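Local coordinates for carboxylic ester hydrolase (Aspergillus niger, PDB 7K4O), which probably hydrolyses galloyl esters of tannins as a secreted serine esterase of the tannase and feruloyl esterase family, at residues Q218-L223 with G354-L359; H222-V227 with V374-L379; L313-G318 with T378-M383. All blocks are in the same frame, centred on the assembly; numbering follows the deposited sequence. Where two conformers were deposited one is given.

How the interactions relate
The three contacts lie progressively farther from the chain centre, about 16, 23 and 25 Å (centre to centre), and the first lines the pocket of bound gallic acid. Interaction 1 is fully buried and sets helix 215-221 against helix 351-361; its polar side chains serve the ligand, while the helices meet without hydrogen bonds. Interaction 2, sharing His222 and Leu223, is partly buried and wholly apolar across its segments, the next helix, 224-232, meeting the start of helix 376-390. Though far out, interaction 3 is largely buried; it uses the following turns of helix 376-390 and shares Thr378 and Leu379 with interaction 2, but faces a loop: there a salt bridge joins an apolar contact.

Interaction 1: residues Q218-L223 with G354-L359; sequences QQTQHL and GEYIAL. With GDE (3,4,5-trihydroxybenzoic acid), chain J.
Hydroxyl OAE, on the ring carbon para to the carboxylate of the bound gallic acid, is gripped by three side chains of 218-223. It donates to Gln219 OE1 at 2.7 Å and accepts from Gln218 NE2 along a nearly straight N-H line (178°). His222 NE2 adds a longer bond to OAE, 3.2 Å, and makes a shorter hydrogen bond, 2.7 Å, with the neighbouring hydroxyl OAD, which sits at the imidazole edge. The Gln219 amide also spans two hydroxyls, since its NE2 donates to OAC at 2.8 Å. A bend at chi2 (-49°) turns that amide toward the ligand while leaving the root of the side chain against helix 351-361: Gln219 CB meets Tyr356 CB at 3.5 Å, and the two side chains cross at about a right angle. Thr220 OG1, bonded to Ser216 O, approaches the same tyrosine ring obliquely at CE2, 3.4 Å away. Farther along, Leu223 forks over the second helix, CD1 packing on Ile357 CG1 at 3.9 Å and CD2 on the backbone N of Gly354. A hydrogen bond between ND1 and Asp333 OD1 limits the rotation of the His222 ring. Ser421, Gly97, Glu187 and His465 complete the polar shell around the ligand near Ser186, the probable nucleophile, an arrangement consistent with the galloyl pocket of an alpha/beta-hydrolase esterase.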
loop_
_atom_site.group_PDB
_atom_site.type_symbol
_atom_site.label_atom_id
_atom_site.label_comp_id
_atom_site.label_asym_id
_atom_site.label_seq_id
_atom_site.Cartn_x
_atom_site.Cartn_y
_atom_site.Cartn_z
ATOM N N GLN A 218 -0.086 12.253 -2.484
ATOM C CA GLN A 218 0.632 11.057 -2.952
ATOM C C GLN A 218 0.612 11.022 -4.477
ATOM O O GLN A 218 1.630 10.689 -5.099
ATOM C CB GLN A 218 -0.044 9.803 -2.383
ATOM C CG GLN A 218 0.366 8.518 -3.101
ATOM C CD GLN A 218 1.867 8.295 -3.201
ATOM O OE1 GLN A 218 2.623 8.780 -2.363
ATOM N NE2 GLN A 218 2.242 7.489 -4.183
ATOM N N GLN A 219 -0.543 11.254 -5.147
ATOM C CA GLN A 219 -0.580 11.087 -6.602
ATOM C C GLN A 219 0.202 12.252 -7.256
ATOM O O GLN A 219 0.986 12.025 -8.197
ATOM C CB GLN A 219 -1.996 11.046 -7.165
ATOM C CG GLN A 219 -2.929 10.001 -6.528
ATOM C CD GLN A 219 -2.318 8.630 -6.434
ATOM O OE1 GLN A 219 -1.466 8.255 -7.246
ATOM N NE2 GLN A 219 -2.853 7.819 -5.502
ATOM N N THR A 220 0.014 13.452 -6.747
ATOM C CA THR A 220 0.646 14.632 -7.385
ATOM C C THR A 220 2.175 14.579 -7.199
ATOM O O THR A 220 2.894 15.003 -8.144
ATOM C CB THR A 220 0.083 15.918 -6.827
ATOM O OG1 THR A 220 -1.346 15.911 -6.949
ATOM C CG2 THR A 220 0.635 17.129 -7.545
ATOM N N GLN A 221 2.680 14.080 -6.087
ATOM C CA GLN A 221 4.146 14.049 -5.836
ATOM C C GLN A 221 4.847 13.151 -6.841
ATOM O O GLN A 221 6.087 13.335 -7.013
ATOM C CB GLN A 221 4.501 13.753 -4.385
ATOM C CG GLN A 221 4.157 12.360 -3.911
ATOM C CD GLN A 221 5.172 11.305 -4.299
ATOM O OE1 GLN A 221 6.389 11.563 -4.216
ATOM N NE2 GLN A 221 4.681 10.148 -4.779
ATOM N N HIS A 222 4.148 12.279 -7.546
ATOM C CA HIS A 222 4.740 11.444 -8.605
ATOM C C HIS A 222 5.285 12.339 -9.751
ATOM O O HIS A 222 6.097 11.831 -10.519
ATOM C CB HIS A 222 3.758 10.439 -9.153
ATOM C CG HIS A 222 3.692 9.157 -8.378
ATOM N ND1 HIS A 222 4.786 8.297 -8.321
ATOM C CD2 HIS A 222 2.674 8.572 -7.673
ATOM C CE1 HIS A 222 4.421 7.201 -7.653
ATOM N NE2 HIS A 222 3.122 7.353 -7.221
ATOM N N LEU A 223 4.831 13.590 -9.834
ATOM C CA LEU A 223 5.293 14.545 -10.893
ATOM C C LEU A 223 6.453 15.351 -10.341
ATOM O O LEU A 223 7.034 16.085 -11.126
ATOM C CB LEU A 223 4.141 15.464 -11.324
ATOM C CG LEU A 223 2.999 14.807 -12.068
ATOM C CD1 LEU A 223 1.907 15.835 -12.445
ATOM C CD2 LEU A 223 3.447 14.086 -13.308
ATOM N N GLY A 354 0.727 11.633 -13.890
ATOM C CA GLY A 354 -0.017 12.130 -15.051
ATOM C C GLY A 354 -1.437 11.617 -15.056
ATOM O O GLY A 354 -2.384 12.379 -15.395
ATOM N N GLU A 355 -1.622 10.351 -14.698
ATOM C CA GLU A 355 -2.972 9.776 -14.734
ATOM C C GLU A 355 -3.863 10.518 -13.720
ATOM O O GLU A 355 -5.074 10.712 -14.015
ATOM C CB GLU A 355 -2.965 8.279 -14.439
ATOM C CG GLU A 355 -4.379 7.698 -14.369
ATOM C CD GLU A 355 -4.507 6.223 -14.633
ATOM O OE1 GLU A 355 -3.480 5.519 -14.623
ATOM O OE2 GLU A 355 -5.642 5.780 -14.881
ATOM N N TYR A 356 -3.401 10.803 -12.514
ATOM C CA TYR A 356 -4.208 11.527 -11.514
ATOM C C TYR A 356 -4.698 12.863 -12.129
ATOM O O TYR A 356 -5.912 13.151 -12.107
ATOM C CB TYR A 356 -3.476 11.763 -10.210
ATOM C CG TYR A 356 -4.204 12.720 -9.304
ATOM C CD1 TYR A 356 -5.473 12.427 -8.867
ATOM C CD2 TYR A 356 -3.669 13.925 -8.897
ATOM C CE1 TYR A 356 -6.202 13.316 -8.087
ATOM C CE2 TYR A 356 -4.344 14.779 -8.040
ATOM C CZ TYR A 356 -5.625 14.477 -7.624
ATOM O OH TYR A 356 -6.342 15.347 -6.849
ATOM N N ILE A 357 -3.782 13.640 -12.678
ATOM C CA ILE A 357 -4.181 14.965 -13.253
ATOM C C ILE A 357 -5.167 14.757 -14.396
ATOM O O ILE A 357 -6.229 15.425 -14.426
ATOM C CB ILE A 357 -2.956 15.798 -13.651
ATOM C CG1 ILE A 357 -2.031 16.045 -12.460
ATOM C CG2 ILE A 357 -3.407 17.099 -14.336
ATOM C CD1 ILE A 357 -2.678 16.574 -11.199
ATOM N N ALA A 358 -4.867 13.866 -15.333
ATOM C CA ALA A 358 -5.727 13.676 -16.519
ATOM C C ALA A 358 -7.104 13.133 -16.113
ATOM O O ALA A 358 -8.130 13.554 -16.681
ATOM C CB ALA A 358 -5.056 12.787 -17.531
ATOM N N LEU A 359 -7.159 12.142 -15.204
ATOM C CA LEU A 359 -8.395 11.390 -14.911
ATOM C C LEU A 359 -9.268 12.123 -13.877
ATOM O O LEU A 359 -10.477 12.127 -14.040
ATOM C CB LEU A 359 -8.032 10.013 -14.355
ATOM C CG LEU A 359 -9.212 9.067 -14.178
ATOM C CD1 LEU A 359 -9.805 8.655 -15.510
ATOM C CD2 LEU A 359 -8.751 7.892 -13.328
HETATM O OAA GDE J . -1.128 0.215 -5.907
HETATM O OAB GDE J . 0.983 0.163 -6.566
HETATM O OAC GDE J . -2.298 5.208 -6.317
HETATM O OAD GDE J . 2.468 5.027 -6.026
HETATM O OAE GDE J . 0.217 6.461 -6.183
HETATM C CAF GDE J . -1.186 3.010 -6.268
HETATM C CAG GDE J . 1.248 2.915 -6.120
HETATM C CAH GDE J . -0.053 0.799 -6.240
HETATM C CAI GDE J . -1.130 4.412 -6.259
HETATM C CAJ GDE J . 1.309 4.332 -6.149
HETATM C CAK GDE J . 0.008 2.310 -6.254
HETATM C CAL GDE J . 0.141 5.045 -6.191
#

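Interaction 2: residues H222-V227 with V374-L379; sequences HLYSNV and VTYDTL. With GDE (3,4,5-trihydroxybenzoic acid), chain J.
Val227 holds CG1 anti to its backbone N (chi1 172°), and Tyr376 turns its ring back beside its own N (chi1 -59°); these rotations slide the two side chains past each other in opposite directions, with Val227 CG1 3.6 Å from Tyr376 CD1. The other branch of the valine, CG2, enters a second group of contacts. It meets Leu379 CD1 tip to tip at 3.9 Å and crosses Val374 CG1 at about a right angle. The two methyls of Leu379 fork over 222-227: CD1 is 3.8 Å from Tyr224 CA, and CD2 packs against Leu223 CB.

The partner helix begins here, and Thr375 with Thr378 forms a capping box at its first turn. Thr378 N donates to Thr375 OG1 at 3.2 Å, and Thr375 N donates to Thr378 OG1 at 3.1 Å, so two early amides that lack helical acceptors are satisfied by side chains. This fixes the start of helix 376-390, from which Tyr376 and Leu379 project onto helix 224-232.

Beside the valine, Tyr224 and Tyr376 bring their CE1 atoms to 3.7 Å. Their planes lie 53° apart, an oblique pairing that is neither a stack nor a T-shaped contact. The far end of Tyr224 is tied to another helix, its OH hydrogen-bonding to Thr308 O near the end of helix 300-310.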
loop_
_atom_site.group_PDB
_atom_site.type_symbol
_atom_site.label_atom_id
_atom_site.label_comp_id
_atom_site.label_asym_id
_atom_site.label_seq_id
_atom_site.Cartn_x
_atom_site.Cartn_y
_atom_site.Cartn_z
ATOM N N HIS A 222 4.148 12.279 -7.546
ATOM C CA HIS A 222 4.740 11.444 -8.605
ATOM C C HIS A 222 5.285 12.339 -9.751
ATOM O O HIS A 222 6.097 11.831 -10.519
ATOM C CB HIS A 222 3.758 10.439 -9.153
ATOM C CG HIS A 222 3.692 9.157 -8.378
ATOM N ND1 HIS A 222 4.786 8.297 -8.321
ATOM C CD2 HIS A 222 2.674 8.572 -7.673
ATOM C CE1 HIS A 222 4.421 7.201 -7.653
ATOM N NE2 HIS A 222 3.122 7.353 -7.221
ATOM N N LEU A 223 4.831 13.590 -9.834
ATOM C CA LEU A 223 5.293 14.545 -10.893
ATOM C C LEU A 223 6.453 15.351 -10.341
ATOM O O LEU A 223 7.034 16.085 -11.126
ATOM C CB LEU A 223 4.141 15.464 -11.324
ATOM C CG LEU A 223 2.999 14.807 -12.068
ATOM C CD1 LEU A 223 1.907 15.835 -12.445
ATOM C CD2 LEU A 223 3.447 14.086 -13.308
ATOM N N TYR A 224 6.769 15.277 -9.039
ATOM C CA TYR A 224 7.778 16.181 -8.434
ATOM C C TYR A 224 9.160 16.009 -9.118
ATOM O O TYR A 224 9.771 17.012 -9.572
ATOM C CB TYR A 224 7.902 15.978 -6.940
ATOM C CG TYR A 224 8.926 16.853 -6.289
ATOM C CD1 TYR A 224 8.980 18.215 -6.549
ATOM C CD2 TYR A 224 9.895 16.310 -5.471
ATOM C CE1 TYR A 224 9.970 19.003 -5.985
ATOM C CE2 TYR A 224 10.869 17.094 -4.889
ATOM C CZ TYR A 224 10.946 18.441 -5.187
ATOM O OH TYR A 224 11.920 19.221 -4.579
ATOM N N SER A 225 9.683 14.797 -9.204
ATOM C CA SER A 225 10.987 14.535 -9.871
ATOM C C SER A 225 11.001 15.128 -11.299
ATOM O O SER A 225 12.002 15.768 -11.668
ATOM C CB SER A 225 11.281 13.083 -9.907
ATOM O OG SER A 225 11.547 12.610 -8.600
ATOM N N ASN A 226 9.965 14.900 -12.080
ATOM C CA ASN A 226 9.817 15.476 -13.440
ATOM C C ASN A 226 9.973 17.002 -13.366
ATOM O O ASN A 226 10.710 17.593 -14.223
ATOM C CB ASN A 226 8.462 15.178 -14.056
ATOM C CG ASN A 226 8.206 13.768 -14.525
ATOM O OD1 ASN A 226 7.043 13.354 -14.573
ATOM N ND2 ASN A 226 9.240 13.033 -14.899
ATOM N N VAL A 227 9.322 17.657 -12.412
ATOM C CA VAL A 227 9.310 19.135 -12.359
ATOM C C VAL A 227 10.669 19.637 -11.853
ATOM O O VAL A 227 11.128 20.710 -12.303
ATOM C CB VAL A 227 8.104 19.641 -11.566
ATOM C CG1 VAL A 227 8.193 21.128 -11.331
ATOM C CG2 VAL A 227 6.810 19.263 -12.297
ATOM N N VAL A 374 4.122 23.821 -15.904
ATOM C CA VAL A 374 3.957 23.195 -14.556
ATOM C C VAL A 374 5.200 23.468 -13.705
ATOM O O VAL A 374 6.283 23.108 -14.107
ATOM C CB VAL A 374 3.636 21.700 -14.692
ATOM C CG1 VAL A 374 3.512 21.052 -13.313
ATOM C CG2 VAL A 374 2.382 21.475 -15.515
ATOM N N THR A 375 4.991 24.115 -12.577
ATOM C CA THR A 375 6.005 24.551 -11.620
ATOM C C THR A 375 5.783 23.837 -10.286
ATOM O O THR A 375 4.710 23.215 -10.115
ATOM C CB THR A 375 5.958 26.062 -11.414
ATOM O OG1 THR A 375 4.759 26.467 -10.744
ATOM C CG2 THR A 375 6.139 26.803 -12.727
ATOM N N TYR A 376 6.696 24.034 -9.361
ATOM C CA TYR A 376 6.479 23.620 -7.958
ATOM C C TYR A 376 5.131 24.154 -7.458
ATOM O O TYR A 376 4.408 23.440 -6.721
ATOM C CB TYR A 376 7.624 24.057 -7.044
ATOM C CG TYR A 376 8.983 23.517 -7.436
ATOM C CD1 TYR A 376 9.158 22.276 -8.027
ATOM C CD2 TYR A 376 10.120 24.297 -7.239
ATOM C CE1 TYR A 376 10.419 21.796 -8.356
ATOM C CE2 TYR A 376 11.385 23.827 -7.550
ATOM C CZ TYR A 376 11.546 22.572 -8.095
ATOM O OH TYR A 376 12.787 22.112 -8.443
ATOM N N ASP A 377 4.796 25.418 -7.731
ATOM C CA ASP A 377 3.533 26.002 -7.225
ATOM C C ASP A 377 2.318 25.322 -7.886
ATOM O O ASP A 377 1.282 25.212 -7.181
ATOM C CB ASP A 377 3.508 27.528 -7.442
ATOM C CG ASP A 377 4.392 28.323 -6.493
ATOM O OD1 ASP A 377 4.891 27.771 -5.502
ATOM O OD2 ASP A 377 4.602 29.549 -6.771
ATOM N N THR A 378 2.399 24.907 -9.147
ATOM C CA THR A 378 1.292 24.179 -9.825
ATOM C C THR A 378 1.052 22.882 -9.013
ATOM O O THR A 378 -0.135 22.541 -8.767
ATOM C CB THR A 378 1.623 23.787 -11.261
ATOM O OG1 THR A 378 2.113 24.942 -11.960
ATOM C CG2 THR A 378 0.473 23.207 -12.052
ATOM N N LEU A 379 2.127 22.198 -8.652
ATOM C CA LEU A 379 2.016 20.917 -7.871
ATOM C C LEU A 379 1.377 21.222 -6.509
ATOM O O LEU A 379 0.458 20.476 -6.069
ATOM C CB LEU A 379 3.385 20.256 -7.705
ATOM C CG LEU A 379 4.100 19.855 -8.987
ATOM C CD1 LEU A 379 5.375 19.122 -8.666
ATOM C CD2 LEU A 379 3.252 19.008 -9.909
HETATM O OAA GDE J . -1.128 0.215 -5.907
HETATM O OAB GDE J . 0.983 0.163 -6.566
HETATM O OAC GDE J . -2.298 5.208 -6.317
HETATM O OAD GDE J . 2.468 5.027 -6.026
HETATM O OAE GDE J . 0.217 6.461 -6.183
HETATM C CAF GDE J . -1.186 3.010 -6.268
HETATM C CAG GDE J . 1.248 2.915 -6.120
HETATM C CAH GDE J . -0.053 0.799 -6.240
HETATM C CAI GDE J . -1.130 4.412 -6.259
HETATM C CAJ GDE J . 1.309 4.332 -6.149
HETATM C CAK GDE J . 0.008 2.310 -6.254
HETATM C CAL GDE J . 0.141 5.045 -6.191
#

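Interaction 3: residues L313-G318 with T378-M383; sequences LHDSQG and TLKDWM
Two separate contacts join the loop 313-318 to helix 376-390, one apolar through Leu313 and one ionic through Asp315, which also opens a type I beta turn running to Gly318. On the apolar side a single methyl, Leu313 CD2, does the touching. It meets the terminal methyl of Met383 tip to tip, with CD2 and CE 3.6 Å apart, and crosses Leu379 obliquely, 3.8 Å from its CB. Leu379 and Met383 are one helical turn apart, so the leucine spans the two rungs of one helix face.

On the ionic side Asp315 and Lys380 run alongside each other, pointing the same way. The lysine is extended from its first torsion onward (chi1 170°), which carries NZ along the aspartate to a salt bridge of 2.9 Å with OD2. The ammonium uses the anti lone pair of that oxygen, the one turned from OD1. Lys380 was modelled in two conformers, and this bond describes one of them. The aliphatic part of the lysine adds a looser contact, CD lying 3.9 Å from Asp315 CB.

The second shell positions the carboxylate. Arg319 NE makes another salt bridge to OD2, so that oxygen is shared by two cationic groups and would probably be held firmly as an anion. Ser316 OG, next in the turn, hydrogen-bonds to Asp377 OD2, giving the loop a further link to the same helix. Leu313 is in turn paired through its backbone with Val321, which the side chains of Leu313 and Met383 both touch.

Within the loop the aspartate torsion (chi1 68°) places OD1 back over the turn and closes an Asx turn: Gln317 N donates to Asp315 OD1 at 2.9 Å, approaching from 52° above the carboxylate plane.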
loop_
_atom_site.group_PDB
_atom_site.type_symbol
_atom_site.label_atom_id
_atom_site.label_comp_id
_atom_site.label_asym_id
_atom_site.label_seq_id
_atom_site.Cartn_x
_atom_site.Cartn_y
_atom_site.Cartn_z
ATOM N N LEU A 313 8.970 18.383 -2.199
ATOM C CA LEU A 313 8.355 19.582 -2.826
ATOM C C LEU A 313 8.322 20.739 -1.844
ATOM O O LEU A 313 7.727 20.646 -0.749
ATOM C CB LEU A 313 6.962 19.237 -3.333
ATOM C CG LEU A 313 6.170 20.425 -3.859
ATOM C CD1 LEU A 313 6.820 21.003 -5.098
ATOM C CD2 LEU A 313 4.761 19.983 -4.181
ATOM N N HIS A 314 8.933 21.857 -2.267
ATOM C CA HIS A 314 8.818 23.171 -1.590
ATOM C C HIS A 314 8.284 24.165 -2.632
ATOM O O HIS A 314 8.491 23.935 -3.814
ATOM C CB HIS A 314 10.165 23.644 -1.018
ATOM C CG HIS A 314 10.666 22.862 0.151
ATOM N ND1 HIS A 314 11.045 21.541 0.019
ATOM C CD2 HIS A 314 10.874 23.206 1.438
ATOM C CE1 HIS A 314 11.484 21.118 1.198
ATOM N NE2 HIS A 314 11.415 22.106 2.098
ATOM N N ASP A 315 7.503 25.122 -2.193
ATOM C CA ASP A 315 6.864 26.079 -3.117
ATOM C C ASP A 315 7.886 27.199 -3.423
ATOM O O ASP A 315 9.036 27.144 -2.929
ATOM C CB ASP A 315 5.562 26.613 -2.530
ATOM C CG ASP A 315 5.683 27.494 -1.318
ATOM O OD1 ASP A 315 6.836 27.963 -0.985
ATOM O OD2 ASP A 315 4.641 27.720 -0.664
ATOM N N SER A 316 7.454 28.158 -4.244
ATOM C CA SER A 316 8.299 29.259 -4.791
ATOM C C SER A 316 8.801 30.117 -3.627
ATOM O O SER A 316 9.797 30.853 -3.804
ATOM C CB SER A 316 7.518 30.073 -5.832
ATOM O OG SER A 316 6.392 30.680 -5.214
ATOM N N GLN A 317 8.193 30.035 -2.450
ATOM C CA GLN A 317 8.671 30.799 -1.263
ATOM C C GLN A 317 9.504 29.938 -0.298
ATOM O O GLN A 317 9.735 30.390 0.844
ATOM C CB GLN A 317 7.492 31.478 -0.573
ATOM C CG GLN A 317 6.782 32.482 -1.488
ATOM C CD GLN A 317 7.619 33.730 -1.659
ATOM O OE1 GLN A 317 8.058 34.072 -2.766
ATOM N NE2 GLN A 317 7.879 34.390 -0.535
ATOM N N GLY A 318 9.935 28.742 -0.709
ATOM C CA GLY A 318 10.749 27.852 0.148
ATOM C C GLY A 318 9.950 27.127 1.242
ATOM O O GLY A 318 10.575 26.489 2.103
ATOM N N THR A 378 2.399 24.907 -9.147
ATOM C CA THR A 378 1.292 24.179 -9.825
ATOM C C THR A 378 1.052 22.882 -9.013
ATOM O O THR A 378 -0.135 22.541 -8.767
ATOM C CB THR A 378 1.623 23.787 -11.261
ATOM O OG1 THR A 378 2.113 24.942 -11.960
ATOM C CG2 THR A 378 0.473 23.207 -12.052
ATOM N N LEU A 379 2.127 22.198 -8.652
ATOM C CA LEU A 379 2.016 20.917 -7.871
ATOM C C LEU A 379 1.377 21.222 -6.509
ATOM O O LEU A 379 0.458 20.476 -6.069
ATOM C CB LEU A 379 3.385 20.256 -7.705
ATOM C CG LEU A 379 4.100 19.855 -8.987
ATOM C CD1 LEU A 379 5.375 19.122 -8.666
ATOM C CD2 LEU A 379 3.252 19.008 -9.909
ATOM N N LYS A 380 1.806 22.274 -5.824
ATOM C CA LYS A 380 1.203 22.677 -4.539
ATOM C C LYS A 380 -0.298 22.900 -4.727
ATOM O O LYS A 380 -1.093 22.420 -3.923
ATOM C CB LYS A 380 1.876 23.935 -4.007
ATOM C CG LYS A 380 1.171 24.568 -2.824
ATOM C CD LYS A 380 1.747 25.920 -2.462
ATOM C CE LYS A 380 1.037 26.559 -1.292
ATOM N NZ LYS A 380 1.733 27.787 -0.844
ATOM N N ASP A 381 -0.679 23.630 -5.756
ATOM C CA ASP A 381 -2.103 23.989 -5.957
ATOM C C ASP A 381 -2.929 22.705 -6.173
ATOM O O ASP A 381 -4.051 22.636 -5.652
ATOM C CB ASP A 381 -2.283 24.933 -7.157
ATOM C CG ASP A 381 -1.711 26.335 -6.905
ATOM O OD1 ASP A 381 -1.471 26.682 -5.746
ATOM O OD2 ASP A 381 -1.500 27.055 -7.907
ATOM N N TRP A 382 -2.395 21.752 -6.917
ATOM C CA TRP A 382 -3.074 20.437 -7.131
ATOM C C TRP A 382 -3.193 19.696 -5.801
ATOM O O TRP A 382 -4.289 19.117 -5.526
ATOM C CB TRP A 382 -2.329 19.643 -8.182
ATOM C CG TRP A 382 -2.659 20.020 -9.595
ATOM C CD1 TRP A 382 -3.843 20.456 -10.112
ATOM C CD2 TRP A 382 -1.752 19.925 -10.703
ATOM N NE1 TRP A 382 -3.715 20.627 -11.462
ATOM C CE2 TRP A 382 -2.464 20.284 -11.855
ATOM C CE3 TRP A 382 -0.447 19.454 -10.840
ATOM C CZ2 TRP A 382 -1.888 20.247 -13.123
ATOM C CZ3 TRP A 382 0.120 19.385 -12.097
ATOM C CH2 TRP A 382 -0.599 19.790 -13.217
ATOM N N MET A 383 -2.178 19.728 -4.965
ATOM C CA MET A 383 -2.276 18.966 -3.693
ATOM C C MET A 383 -3.371 19.575 -2.828
ATOM O O MET A 383 -4.168 18.843 -2.189
ATOM C CB MET A 383 -0.935 18.922 -2.962
ATOM C CG MET A 383 0.105 18.185 -3.778
ATOM S SD MET A 383 1.649 18.043 -2.883
ATOM C CE MET A 383 2.614 17.106 -4.051
#